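Local structure of putative alcohol dehydrogenase (Sinorhizobium meliloti, 4J6F) at residues A[35-40]-A[356-361]; A[195-200]-A[326-331]; A[223-228]-A[346-351]. The protein probably acts as a zinc-binding, nicotinamide-dependent alcohol dehydrogenase of the medium-chain dehydrogenase/reductase family. All coordinates share one frame; numbering follows the deposited sequence.

In the fold
Interactions 2 and 3 are neighbours in the nucleotide-binding-type half of the chain, their centres about 15 Å apart; interaction 1 lies in the GroES-like half, its centre about 29 Å from each of the others. Helices 189-201 and 218-229 join interactions 2 and 3 directly: Leu226 CD1 comes within 3.4 Å of Glu196 N, and Met198 SE packs 3.7 Å from Ile223 CD1. Interactions 1 and 3 are linked by strand 352-357, which begins just after residues 346-351 and runs into Leu358. Interaction 2 borders a possible pocket, since a glycerol, probably from the crystallisation liquor, binds about 3 Å from the Gln330 side chain.

Interaction 1. Residues A[35-40]-A[356-361]; sequences TAVLLT and YPLSEF
Val37 fits against Leu358 and Phe361 in the GroES-like part of the medium-chain dehydrogenase/reductase fold, joining strand 33-39, near the N-terminus, to the turn between strand 352-357 and helix 361-370. The contact is wholly apolar, with no hydrogen bond across it. Leu358 and Val37 lie side by side, running in opposing senses, Leu358 CD1 lying 3.7 Å from Val37 CG2. The other methyl of Leu358, CD2, meets Thr35 CG2 at 4.1 Å, so the fork of the leucine reaches two residues on the same side of the strand. Val37 turns CG1 anti to its own nitrogen (chi1 168°), which sends this branch to the phenyl ring while CG2 stays between Leu358 and Phe361 CB. An alanine in place of Val37 would probably leave a gap between strand and turn, with one side of Leu358 and one face of the Phe361 ring losing their cover. Tyr162 meets the same ring edge-to-face, and Val379 of strand 376-380 touches both Leu358 and Phe361. Over the ring face, Val37 CG1 stands 4.1 Å above the plane, displaced toward the rim and nearest to CG.

Interaction 2. Residues A[195-200]-A[326-331]; sequences GERMLE and HGSSQG
Arg197 and Met198, on one side of helix 189-201, rest on the chain leaving strand 324-327, where they meet Ser328, Gln330 and Gly331. The contact is made by van der Waals packing, and no hydrogen bond crosses it. The aliphatic base of Arg197 does most of the touching: CB faces the backbone carbonyl of Gln330, while CG lies 3.4 Å from Gly331 CA, the atom by which the glycine makes its contact. Ser328 points its hydroxyl at the helix, OG being 3.6 Å from Arg197 CB and 3.9 Å from Met198 CG. Met198, a selenomethionine in this crystal, brings that CG alongside the serine, with CG anti to its carbonyl carbon (chi1 -80°); its side chain also packs on Val219 of helix 218-229.

Several polar groups find their partners beyond the two segments. Past CG, the Arg197 chain bends at chi2 and chi3, and its NE forms a salt bridge with Asp335 of helix 333-344. Gln330, pointing away from helix 189-201, gives OE1 to a bound glycerol. Ser329 OG is hydrogen-bonded to Tyr319 O of the second subunit. His326 pairs antiparallel with a strand of that subunit, carrying the sheet across the interface. The arrangement is that of a helix packed on the loop that follows the edge strand, within this chain, of a six-stranded parallel Rossmann-type sheet, which the second subunit extends.

Interaction 3. Residues A[223-228]-A[346-351]; sequences IIQLAR and KKIRPL
The side-chain amide of Gln225 lies between Ile348 on one face and Leu351 obliquely off the other, while its polar edge engages the backbone of Arg349. Ile348 CB is 4.0 Å from Gln225 CD on the first side; Leu351 CD1 approaches from the second, 3.6 Å from Gln225 NE2. At the edge the amide treats Arg349 as a neighbouring strand would, accepting a bond from its N-H and donating one to its carbonyl. Arg349 N donates to Gln225 OE1 over 2.8 Å, with an N-H...O angle of 159° and the donor somewhat tilted from the carbonyl plane. The return bond, from Gln225 NE2 to Arg349 O, is also 2.8 Å long and straighter (168°), close to the plane of both groups. Two bonds to one residue fix the rotation of the amide and satisfy a buried polar end. Gln225 reaches them by an extended chain, with CG anti to the carbonyl carbon (chi1 of -68°).

Nearer the helix, Ile348 CG2 packs 3.6 Å from Gln225 CB and more loosely on Leu226 CD2. A water bridges the backbones, donating to both Gln225 O and Lys347 O. The Arg349 side chain leaves across the glutamine, and its guanidinium NH2 bonds to Asp248 O.

Residues 346-351 form the irregular link that begins in the Schellman motif, at Lys346, closing helix 333-344, and leads into strand 352-357. Helix 218-229 holds this link mainly through Gln225, with Tyr192 of helix 189-201 touching Ile348 and Leu351, and Leu339 and Tyr342 of helix 333-344 touching Ile348, while strand 233-238 packs under Ile224 and Ala227.

Interaction 1. Residues A[35-40]-A[356-361]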
loop_
_atom_site.group_PDB
_atom_site.type_symbol
_atom_site.label_atom_id
_atom_site.label_comp_id
_atom_site.label_asym_id
_atom_site.label_seq_id
_atom_site.Cartn_x
_atom_site.Cartn_y
_atom_site.Cartn_z
ATOM N N THR A 35 7.387 -43.997 2.375
ATOM C CA THR A 35 7.768 -43.243 3.553
ATOM C C THR A 35 7.408 -41.778 3.337
ATOM O O THR A 35 7.572 -41.247 2.233
ATOM C CB THR A 35 9.281 -43.393 3.779
ATOM O OG1 THR A 35 9.560 -44.744 4.154
ATOM C CG2 THR A 35 9.767 -42.490 4.864
ATOM N N ALA A 36 6.889 -41.132 4.377
ATOM C CA ALA A 36 6.545 -39.712 4.308
ATOM C C ALA A 36 6.442 -39.137 5.696
ATOM O O ALA A 36 6.125 -39.855 6.653
ATOM C CB ALA A 36 5.232 -39.491 3.569
ATOM N N VAL A 37 6.714 -37.839 5.801
ATOM C CA VAL A 37 6.509 -37.123 7.045
ATOM C C VAL A 37 5.129 -36.501 6.970
ATOM O O VAL A 37 4.849 -35.709 6.075
ATOM C CB VAL A 37 7.600 -36.073 7.288
ATOM C CG1 VAL A 37 7.199 -35.143 8.422
ATOM C CG2 VAL A 37 8.930 -36.761 7.581
ATOM N N LEU A 38 4.275 -36.902 7.908
ATOM C CA LEU A 38 2.871 -36.502 7.947
ATOM C C LEU A 38 2.611 -35.423 8.984
ATOM O O LEU A 38 3.036 -35.548 10.143
ATOM C CB LEU A 38 1.981 -37.706 8.274
ATOM C CG LEU A 38 1.915 -38.898 7.306
ATOM C CD1 LEU A 38 0.997 -39.970 7.870
ATOM C CD2 LEU A 38 1.438 -38.458 5.924
ATOM N N LEU A 39 1.912 -34.370 8.562
ATOM C CA LEU A 39 1.358 -33.389 9.479
ATOM C C LEU A 39 -0.043 -33.843 9.893
ATOM O O LEU A 39 -0.911 -34.024 9.045
ATOM C CB LEU A 39 1.299 -32.026 8.812
ATOM C CG LEU A 39 0.624 -30.918 9.613
ATOM C CD1 LEU A 39 1.507 -30.528 10.782
ATOM C CD2 LEU A 39 0.353 -29.710 8.730
ATOM N N THR A 40 -0.255 -34.008 11.198
ATOM C CA THR A 40 -1.441 -34.693 11.729
ATOM C C THR A 40 -2.432 -33.778 12.450
ATOM O O THR A 40 -3.488 -34.226 12.888
ATOM C CB THR A 40 -1.033 -35.830 12.684
ATOM O OG1 THR A 40 -0.393 -35.277 13.838
ATOM C CG2 THR A 40 -0.068 -36.788 12.004
ATOM N N TYR A 356 19.298 -32.453 4.701
ATOM C CA TYR A 356 18.837 -33.358 5.754
ATOM C C TYR A 356 18.091 -34.564 5.178
ATOM O O TYR A 356 17.342 -34.423 4.211
ATOM C CB TYR A 356 17.942 -32.607 6.757
ATOM C CG TYR A 356 18.608 -31.426 7.447
ATOM C CD1 TYR A 356 18.779 -30.210 6.784
ATOM C CD2 TYR A 356 19.062 -31.528 8.761
ATOM C CE1 TYR A 356 19.400 -29.137 7.398
ATOM C CE2 TYR A 356 19.676 -30.460 9.389
ATOM C CZ TYR A 356 19.845 -29.267 8.705
ATOM O OH TYR A 356 20.458 -28.191 9.318
ATOM N N PRO A 357 18.303 -35.760 5.757
ATOM C CA PRO A 357 17.499 -36.908 5.346
ATOM C C PRO A 357 16.058 -36.782 5.835
ATOM O O PRO A 357 15.815 -36.249 6.911
ATOM C CB PRO A 357 18.200 -38.091 6.035
ATOM C CG PRO A 357 18.889 -37.487 7.212
ATOM C CD PRO A 357 19.339 -36.133 6.741
ATOM N N LEU A 358 15.108 -37.284 5.056
ATOM C CA LEU A 358 13.699 -37.253 5.450
ATOM C C LEU A 358 13.487 -37.870 6.840
ATOM O O LEU A 358 12.665 -37.398 7.619
ATOM C CB LEU A 358 12.837 -37.954 4.392
ATOM C CG LEU A 358 11.314 -37.889 4.508
ATOM C CD1 LEU A 358 10.797 -36.463 4.428
ATOM C CD2 LEU A 358 10.676 -38.734 3.421
ATOM N N SER A 359 14.252 -38.907 7.151
ATOM C CA SER A 359 14.148 -39.565 8.443
ATOM C C SER A 359 14.575 -38.676 9.610
ATOM O O SER A 359 14.351 -39.020 10.756
ATOM C CB SER A 359 14.979 -40.837 8.452
ATOM O OG SER A 359 16.334 -40.527 8.200
ATOM N N GLU A 360 15.190 -37.539 9.336
ATOM C CA GLU A 360 15.597 -36.657 10.419
ATOM C C GLU A 360 14.949 -35.259 10.312
ATOM O O GLU A 360 15.577 -34.211 10.576
ATOM C CB GLU A 360 17.118 -36.613 10.508
ATOM C CG GLU A 360 17.682 -37.841 11.201
ATOM C CD GLU A 360 19.139 -38.119 10.876
ATOM O OE1 GLU A 360 19.871 -37.172 10.514
ATOM O OE2 GLU A 360 19.545 -39.300 10.980
ATOM N N PHE A 361 13.666 -35.273 9.950
ATOM C CA PHE A 361 12.885 -34.057 9.796
ATOM C C PHE A 361 12.821 -33.154 11.041
ATOM O O PHE A 361 12.820 -31.927 10.918
ATOM C CB PHE A 361 11.477 -34.367 9.294
ATOM C CG PHE A 361 10.828 -33.191 8.633
ATOM C CD1 PHE A 361 11.003 -32.964 7.276
ATOM C CD2 PHE A 361 10.085 -32.266 9.378
ATOM C CE1 PHE A 361 10.423 -31.861 6.671
ATOM C CE2 PHE A 361 9.506 -31.160 8.778
ATOM C CZ PHE A 361 9.675 -30.959 7.422
#

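Interaction 2. Residues A[195-200]-A[326-331]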
loop_
_atom_site.group_PDB
_atom_site.type_symbol
_atom_site.label_atom_id
_atom_site.label_comp_id
_atom_site.label_asym_id
_atom_site.label_seq_id
_atom_site.Cartn_x
_atom_site.Cartn_y
_atom_site.Cartn_z
ATOM N N GLY A 195 9.603 -13.834 -3.765
ATOM C CA GLY A 195 10.516 -12.737 -4.088
ATOM C C GLY A 195 10.174 -11.985 -5.367
ATOM O O GLY A 195 9.985 -10.771 -5.328
ATOM N N GLU A 196 10.082 -12.688 -6.497
ATOM C CA GLU A 196 9.750 -12.038 -7.778
ATOM C C GLU A 196 8.485 -11.195 -7.728
ATOM O O GLU A 196 8.507 -10.051 -8.192
ATOM C CB GLU A 196 9.608 -13.041 -8.922
ATOM C CG GLU A 196 10.742 -13.022 -9.924
ATOM C CD GLU A 196 11.008 -11.648 -10.518
ATOM O OE1 GLU A 196 10.161 -11.131 -11.279
ATOM O OE2 GLU A 196 12.088 -11.096 -10.240
ATOM N N ARG A 197 7.397 -11.761 -7.177
ATOM C CA ARG A 197 6.088 -11.099 -7.146
ATOM C C ARG A 197 6.232 -9.796 -6.397
ATOM O O ARG A 197 5.764 -8.755 -6.848
ATOM C CB ARG A 197 5.047 -11.957 -6.441
ATOM C CG ARG A 197 3.655 -12.002 -7.078
ATOM C CD ARG A 197 3.195 -10.705 -7.726
ATOM N NE ARG A 197 2.475 -10.940 -8.980
ATOM C CZ ARG A 197 1.175 -10.723 -9.168
ATOM N NH1 ARG A 197 0.420 -10.248 -8.192
ATOM N NH2 ARG A 197 0.627 -10.979 -10.344
HETATM N N MSE A 198 6.919 -9.863 -5.260
HETATM C CA MSE A 198 7.145 -8.698 -4.402
HETATM C C MSE A 198 7.797 -7.626 -5.221
HETATM O O MSE A 198 7.339 -6.488 -5.215
HETATM C CB MSE A 198 8.012 -9.066 -3.204
HETATM C CG MSE A 198 7.218 -9.756 -2.098
HETATM SE SE MSE A 198 8.448 -10.278 -0.636
HETATM C CE MSE A 198 8.926 -8.510 0.082
ATOM N N LEU A 199 8.846 -7.988 -5.960
ATOM C CA LEU A 199 9.586 -7.020 -6.769
ATOM C C LEU A 199 8.765 -6.485 -7.937
ATOM O O LEU A 199 8.987 -5.363 -8.398
ATOM C CB LEU A 199 10.914 -7.606 -7.262
ATOM C CG LEU A 199 11.924 -7.899 -6.145
ATOM C CD1 LEU A 199 13.238 -8.408 -6.707
ATOM C CD2 LEU A 199 12.158 -6.688 -5.251
ATOM N N GLU A 200 7.810 -7.289 -8.396
ATOM C CA GLU A 200 6.921 -6.909 -9.480
ATOM C C GLU A 200 5.809 -5.964 -8.973
ATOM O O GLU A 200 5.424 -4.997 -9.652
ATOM C CB GLU A 200 6.351 -8.179 -10.127
ATOM C CG GLU A 200 5.728 -7.988 -11.506
ATOM C CD GLU A 200 6.741 -7.927 -12.640
ATOM O OE1 GLU A 200 6.312 -8.152 -13.791
ATOM O OE2 GLU A 200 7.945 -7.655 -12.400
ATOM N N HIS A 326 2.540 -2.674 -0.062
ATOM C CA HIS A 326 2.048 -3.818 -0.830
ATOM C C HIS A 326 2.240 -5.094 -0.070
ATOM O O HIS A 326 3.333 -5.373 0.419
ATOM C CB HIS A 326 2.794 -3.955 -2.151
ATOM C CG HIS A 326 2.512 -2.853 -3.118
ATOM N ND1 HIS A 326 1.313 -2.743 -3.790
ATOM C CD2 HIS A 326 3.270 -1.811 -3.525
ATOM C CE1 HIS A 326 1.344 -1.677 -4.570
ATOM N NE2 HIS A 326 2.519 -1.093 -4.425
ATOM N N GLY A 327 1.172 -5.871 0.022
ATOM C CA GLY A 327 1.245 -7.228 0.540
ATOM C C GLY A 327 1.053 -8.192 -0.601
ATOM O O GLY A 327 0.242 -7.937 -1.491
ATOM N N SER A 328 1.783 -9.306 -0.566
ATOM C CA SER A 328 1.873 -10.226 -1.695
ATOM C C SER A 328 2.171 -11.670 -1.241
ATOM O O SER A 328 2.928 -11.866 -0.294
ATOM C CB SER A 328 2.954 -9.685 -2.635
ATOM O OG SER A 328 3.623 -10.694 -3.355
ATOM N N SER A 329 1.549 -12.672 -1.882
ATOM C CA SER A 329 1.889 -14.105 -1.663
ATOM C C SER A 329 2.092 -14.813 -2.977
ATOM O O SER A 329 1.323 -14.603 -3.924
ATOM C CB SER A 329 0.794 -14.884 -0.940
ATOM O OG SER A 329 0.153 -14.092 0.018
ATOM N N GLN A 330 3.116 -15.651 -3.032
ATOM C CA GLN A 330 3.411 -16.498 -4.175
ATOM C C GLN A 330 3.599 -15.682 -5.432
ATOM O O GLN A 330 4.225 -14.644 -5.386
ATOM C CB GLN A 330 2.329 -17.554 -4.342
ATOM C CG GLN A 330 2.139 -18.394 -3.095
ATOM C CD GLN A 330 1.136 -19.505 -3.270
ATOM O OE1 GLN A 330 0.664 -20.079 -2.306
ATOM N NE2 GLN A 330 0.811 -19.816 -4.500
ATOM N N GLY A 331 3.037 -16.112 -6.550
ATOM C CA GLY A 331 3.243 -15.338 -7.766
ATOM C C GLY A 331 2.451 -15.862 -8.936
ATOM O O GLY A 331 1.744 -16.850 -8.821
#

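Interaction 3. Residues A[223-228]-A[346-351]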
loop_
_atom_site.group_PDB
_atom_site.type_symbol
_atom_site.label_atom_id
_atom_site.label_comp_id
_atom_site.label_asym_id
_atom_site.label_seq_id
_atom_site.Cartn_x
_atom_site.Cartn_y
_atom_site.Cartn_z
ATOM N N ILE A 223 15.469 -12.115 -2.834
ATOM C CA ILE A 223 15.244 -10.771 -3.287
ATOM C C ILE A 223 16.550 -10.078 -3.629
ATOM O O ILE A 223 16.612 -9.352 -4.618
ATOM C CB ILE A 223 14.412 -9.971 -2.291
ATOM C CG1 ILE A 223 12.954 -10.265 -2.557
ATOM C CG2 ILE A 223 14.647 -8.478 -2.466
ATOM C CD1 ILE A 223 12.081 -9.939 -1.394
ATOM N N ILE A 224 17.590 -10.322 -2.836
ATOM C CA ILE A 224 18.913 -9.779 -3.139
ATOM C C ILE A 224 19.396 -10.223 -4.527
ATOM O O ILE A 224 19.850 -9.400 -5.332
ATOM C CB ILE A 224 19.931 -10.130 -2.035
ATOM C CG1 ILE A 224 19.494 -9.460 -0.730
ATOM C CG2 ILE A 224 21.356 -9.712 -2.428
ATOM C CD1 ILE A 224 20.304 -9.862 0.478
ATOM N N GLN A 225 19.270 -11.510 -4.814
ATOM C CA GLN A 225 19.629 -12.027 -6.133
ATOM C C GLN A 225 18.696 -11.487 -7.215
ATOM O O GLN A 225 19.161 -10.970 -8.242
ATOM C CB GLN A 225 19.647 -13.557 -6.157
ATOM C CG GLN A 225 20.750 -14.203 -5.336
ATOM C CD GLN A 225 21.062 -15.595 -5.833
ATOM O OE1 GLN A 225 21.845 -15.763 -6.780
ATOM N NE2 GLN A 225 20.442 -16.609 -5.216
ATOM N N LEU A 226 17.390 -11.570 -6.980
ATOM C CA LEU A 226 16.450 -11.110 -7.988
ATOM C C LEU A 226 16.604 -9.614 -8.265
ATOM O O LEU A 226 16.480 -9.182 -9.402
ATOM C CB LEU A 226 15.024 -11.474 -7.616
ATOM C CG LEU A 226 14.728 -12.966 -7.468
ATOM C CD1 LEU A 226 13.394 -13.119 -6.769
ATOM C CD2 LEU A 226 14.693 -13.694 -8.795
ATOM N N ALA A 227 16.909 -8.826 -7.240
ATOM C CA ALA A 227 17.218 -7.413 -7.445
ATOM C C ALA A 227 18.361 -7.233 -8.454
ATOM O O ALA A 227 18.274 -6.417 -9.382
ATOM C CB ALA A 227 17.574 -6.747 -6.131
ATOM N N ARG A 228 19.432 -8.005 -8.276
ATOM C CA ARG A 228 20.557 -7.924 -9.187
ATOM C C ARG A 228 20.141 -8.332 -10.598
ATOM O O ARG A 228 20.501 -7.680 -11.571
ATOM C CB ARG A 228 21.701 -8.791 -8.685
ATOM C CG ARG A 228 22.466 -8.173 -7.542
ATOM C CD ARG A 228 23.146 -6.898 -7.996
ATOM N NE ARG A 228 23.864 -6.274 -6.892
ATOM C CZ ARG A 228 24.381 -5.055 -6.913
ATOM N NH1 ARG A 228 24.264 -4.293 -7.992
ATOM N NH2 ARG A 228 25.004 -4.596 -5.839
ATOM N N LYS A 346 21.373 -18.550 -15.677
ATOM C CA LYS A 346 22.228 -18.372 -14.490
ATOM C C LYS A 346 22.340 -16.921 -13.970
ATOM O O LYS A 346 23.414 -16.480 -13.556
ATOM C CB LYS A 346 23.615 -18.992 -14.715
ATOM C CG LYS A 346 23.609 -20.512 -14.734
ATOM C CD LYS A 346 24.991 -21.075 -15.019
ATOM C CE LYS A 346 24.924 -22.541 -15.413
ATOM N NZ LYS A 346 24.485 -23.428 -14.295
ATOM N N LYS A 347 21.228 -16.187 -13.990
ATOM C CA LYS A 347 21.221 -14.827 -13.461
ATOM C C LYS A 347 21.050 -14.867 -11.948
ATOM O O LYS A 347 21.346 -13.896 -11.270
ATOM C CB LYS A 347 20.143 -13.949 -14.115
ATOM C CG LYS A 347 20.277 -13.797 -15.621
ATOM C CD LYS A 347 19.636 -12.514 -16.141
ATOM C CE LYS A 347 20.135 -12.220 -17.557
ATOM N NZ LYS A 347 19.706 -10.899 -18.107
ATOM N N ILE A 348 20.543 -15.983 -11.428
ATOM C CA ILE A 348 20.577 -16.271 -9.985
ATOM C C ILE A 348 21.247 -17.630 -9.756
ATOM O O ILE A 348 21.366 -18.416 -10.696
ATOM C CB ILE A 348 19.179 -16.264 -9.331
ATOM C CG1 ILE A 348 18.254 -17.281 -10.017
ATOM C CG2 ILE A 348 18.612 -14.856 -9.322
ATOM C CD1 ILE A 348 16.854 -17.369 -9.442
ATOM N N ARG A 349 21.683 -17.899 -8.525
ATOM C CA ARG A 349 22.355 -19.165 -8.208
ATOM C C ARG A 349 21.807 -19.861 -6.941
ATOM O O ARG A 349 21.283 -19.201 -6.035
ATOM C CB ARG A 349 23.882 -18.974 -8.155
ATOM C CG ARG A 349 24.393 -18.027 -7.075
ATOM C CD ARG A 349 25.912 -17.951 -7.080
ATOM N NE ARG A 349 26.440 -17.103 -6.008
ATOM C CZ ARG A 349 26.798 -17.546 -4.799
ATOM N NH1 ARG A 349 26.668 -18.834 -4.493
ATOM N NH2 ARG A 349 27.280 -16.705 -3.883
ATOM N N PRO A 350 21.919 -21.200 -6.873
ATOM C CA PRO A 350 21.337 -21.889 -5.716
ATOM C C PRO A 350 22.135 -21.637 -4.446
ATOM O O PRO A 350 23.357 -21.573 -4.488
ATOM C CB PRO A 350 21.424 -23.361 -6.111
ATOM C CG PRO A 350 22.643 -23.421 -6.978
ATOM C CD PRO A 350 22.663 -22.126 -7.747
ATOM N N LEU A 351 21.442 -21.495 -3.326
ATOM C CA LEU A 351 22.099 -21.290 -2.045
ATOM C C LEU A 351 21.800 -22.460 -1.113
ATOM O O LEU A 351 20.788 -22.477 -0.410
ATOM C CB LEU A 351 21.636 -19.969 -1.436
ATOM C CG LEU A 351 21.801 -18.768 -2.364
ATOM C CD1 LEU A 351 21.086 -17.544 -1.821
ATOM C CD2 LEU A 351 23.287 -18.497 -2.597
HETATM O O HOH W 1 21.616 -12.358 -8.674
#